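Long-range contact in glycerol dehydrogenase (Bacillus coagulans, PDB 6CSJ), which probably oxidises glycerol and related polyols with a nicotinamide cofactor, and in this double mutant has gained D-lactate dehydrogenase activity: residues 9-14 and 148-153. The protein carries 2 engineered substitutions. Sequence-based numbering, arbitrary orientation.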
loop_
_atom_site.group_PDB
_atom_site.type_symbol
_atom_site.label_atom_id
_atom_site.label_comp_id
_atom_site.label_asym_id
_atom_site.label_seq_id
_atom_site.Cartn_x
_atom_site.Cartn_y
_atom_site.Cartn_z
ATOM N N SER A 9 16.734 0.539 -0.917
ATOM C CA SER A 9 18.110 0.424 -0.451
ATOM C C SER A 9 18.187 0.642 1.065
ATOM O O SER A 9 19.004 0.017 1.735
ATOM C CB SER A 9 19.028 1.392 -1.184
ATOM O OG SER A 9 20.376 1.102 -0.845
ATOM N N LYS A 10 17.336 1.526 1.586
ATOM C CA LYS A 10 17.208 1.747 3.020
ATOM C C LYS A 10 15.750 2.005 3.378
ATOM O O LYS A 10 15.054 2.728 2.660
ATOM C CB LYS A 10 18.047 2.943 3.482
ATOM C CG LYS A 10 19.516 2.906 3.094
ATOM C CD LYS A 10 20.321 3.902 3.910
ATOM C CE LYS A 10 21.696 4.161 3.311
ATOM N NZ LYS A 10 22.557 2.963 3.129
ATOM N N PHE A 11 15.297 1.401 4.479
ATOM C CA PHE A 11 13.996 1.709 5.061
ATOM C C PHE A 11 14.265 2.219 6.476
ATOM O O PHE A 11 14.884 1.520 7.282
ATOM C CB PHE A 11 13.050 0.497 5.038
ATOM C CG PHE A 11 11.829 0.666 5.893
ATOM C CD1 PHE A 11 11.852 0.259 7.210
ATOM C CD2 PHE A 11 10.662 1.247 5.397
ATOM C CE1 PHE A 11 10.745 0.441 8.038
ATOM C CE2 PHE A 11 9.546 1.394 6.192
ATOM C CZ PHE A 11 9.585 1.000 7.519
ATOM N N ILE A 12 13.784 3.432 6.759
ATOM C CA ILE A 12 14.181 4.213 7.936
ATOM C C ILE A 12 12.922 4.652 8.676
ATOM O O ILE A 12 12.034 5.268 8.075
ATOM C CB ILE A 12 14.975 5.454 7.479
ATOM C CG1 ILE A 12 16.307 5.037 6.847
ATOM C CG2 ILE A 12 15.216 6.441 8.627
ATOM C CD1 ILE A 12 16.755 5.984 5.760
ATOM N N GLN A 13 12.840 4.347 9.969
ATOM C CA GLN A 13 11.621 4.602 10.733
ATOM C C GLN A 13 11.926 5.110 12.137
ATOM O O GLN A 13 12.810 4.590 12.818
ATOM C CB GLN A 13 10.777 3.322 10.808
ATOM C CG GLN A 13 9.469 3.469 11.578
ATOM C CD GLN A 13 8.673 2.186 11.650
ATOM O OE1 GLN A 13 8.625 1.421 10.694
ATOM N NE2 GLN A 13 8.037 1.949 12.786
ATOM N N GLY A 14 11.154 6.098 12.570
ATOM C CA GLY A 14 11.310 6.689 13.887
ATOM C C GLY A 14 10.519 7.981 14.019
ATOM O O GLY A 14 10.089 8.551 13.014
ATOM N N THR A 148 15.074 4.548 -3.583
ATOM C CA THR A 148 16.344 4.409 -2.879
ATOM C C THR A 148 16.141 4.349 -1.350
ATOM O O THR A 148 16.597 3.403 -0.723
ATOM C CB THR A 148 17.329 5.544 -3.259
ATOM O OG1 THR A 148 17.166 5.891 -4.646
ATOM C CG2 THR A 148 18.785 5.122 -3.014
ATOM N N PHE A 149 15.460 5.343 -0.773
ATOM C CA PHE A 149 15.133 5.366 0.657
ATOM C C PHE A 149 13.623 5.490 0.830
ATOM O O PHE A 149 12.971 6.235 0.100
ATOM C CB PHE A 149 15.725 6.567 1.433
ATOM C CG PHE A 149 17.235 6.679 1.448
ATOM C CD1 PHE A 149 18.091 5.663 1.015
ATOM C CD2 PHE A 149 17.813 7.839 1.979
ATOM C CE1 PHE A 149 19.474 5.828 1.052
ATOM C CE2 PHE A 149 19.195 8.000 2.026
ATOM C CZ PHE A 149 20.025 6.993 1.561
ATOM N N VAL A 150 13.097 4.781 1.827
ATOM C CA VAL A 150 11.768 5.016 2.355
ATOM C C VAL A 150 11.945 5.502 3.800
ATOM O O VAL A 150 12.647 4.853 4.577
ATOM C CB VAL A 150 10.914 3.735 2.323
ATOM C CG1 VAL A 150 9.515 4.002 2.868
ATOM C CG2 VAL A 150 10.860 3.190 0.901
ATOM N N ILE A 151 11.320 6.633 4.141
ATOM C CA ILE A 151 11.443 7.245 5.466
ATOM C C ILE A 151 10.072 7.396 6.124
ATOM O O ILE A 151 9.205 8.066 5.573
ATOM C CB ILE A 151 12.148 8.622 5.393
ATOM C CG1 ILE A 151 13.604 8.426 4.936
ATOM C CG2 ILE A 151 12.107 9.331 6.758
ATOM C CD1 ILE A 151 14.381 9.704 4.743
ATOM N N MET A 152 9.899 6.792 7.306
ATOM C CA MET A 152 8.631 6.820 8.038
ATOM C C MET A 152 8.774 7.665 9.315
ATOM O O MET A 152 9.370 7.226 10.308
ATOM C CB MET A 152 8.177 5.393 8.403
ATOM C CG MET A 152 8.122 4.400 7.253
ATOM S SD MET A 152 7.130 4.911 5.835
ATOM C CE MET A 152 5.457 4.663 6.430
ATOM N N ASP A 153 8.238 8.884 9.271
ATOM C CA ASP A 153 8.190 9.762 10.438
ATOM C C ASP A 153 6.939 9.394 11.210
ATOM O O ASP A 153 5.832 9.813 10.859
ATOM C CB ASP A 153 8.165 11.237 10.016
ATOM C CG ASP A 153 8.412 12.200 11.182
ATOM O OD1 ASP A 153 7.874 11.987 12.292
ATOM O OD2 ASP A 153 9.158 13.177 10.970
#
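The Phe-11 ring meets Val-150 and Met-152 on one face of a parallel sheet, and the Phe-149 ring meets Lys-10 and Ile-12 on the other. Val-150 CG1 and Met-152 CG approach Phe-11 obliquely, with CE2 3.5 Å from that CG. Bends at chi2 and chi3 of Met-152 carry SD to 5.5 Å from the ring centroid, an oblique Met-aromatic contact. Tyr-239 and Thr-238 of helix 228-248 also pack on Phe-11. Around Phe-149, Lys-10 CD (3.5 Å from CE1) and Ile-12 CD1 (4.3 Å from CD2) are likewise oblique. Lys-10 and Phe-149 run alongside because both CG atoms lie anti to their carbonyl carbons (chi1 -54° and -61°). Ile-12 and Ile-151 continue this face, touching Tyr-24 of helix 21-28.

Between the faces runs an in-register parallel ladder: Lys-10 bridges Thr-148 O and Val-150 N, Ile-12 bridges Val-150 O (2.8 Å from its N) and Met-152 N (2.7 Å from its O), and Gly-14 N closes on Met-152 O. Strand 10-14 is outermost on its side of the sheet, and 149-153 links it to 111-115. In this iron-containing alcohol dehydrogenase family member, directional backbone bonds thus fix the register of an edge strand, while less directional, largely apolar contacts join its faces to the flanking helices.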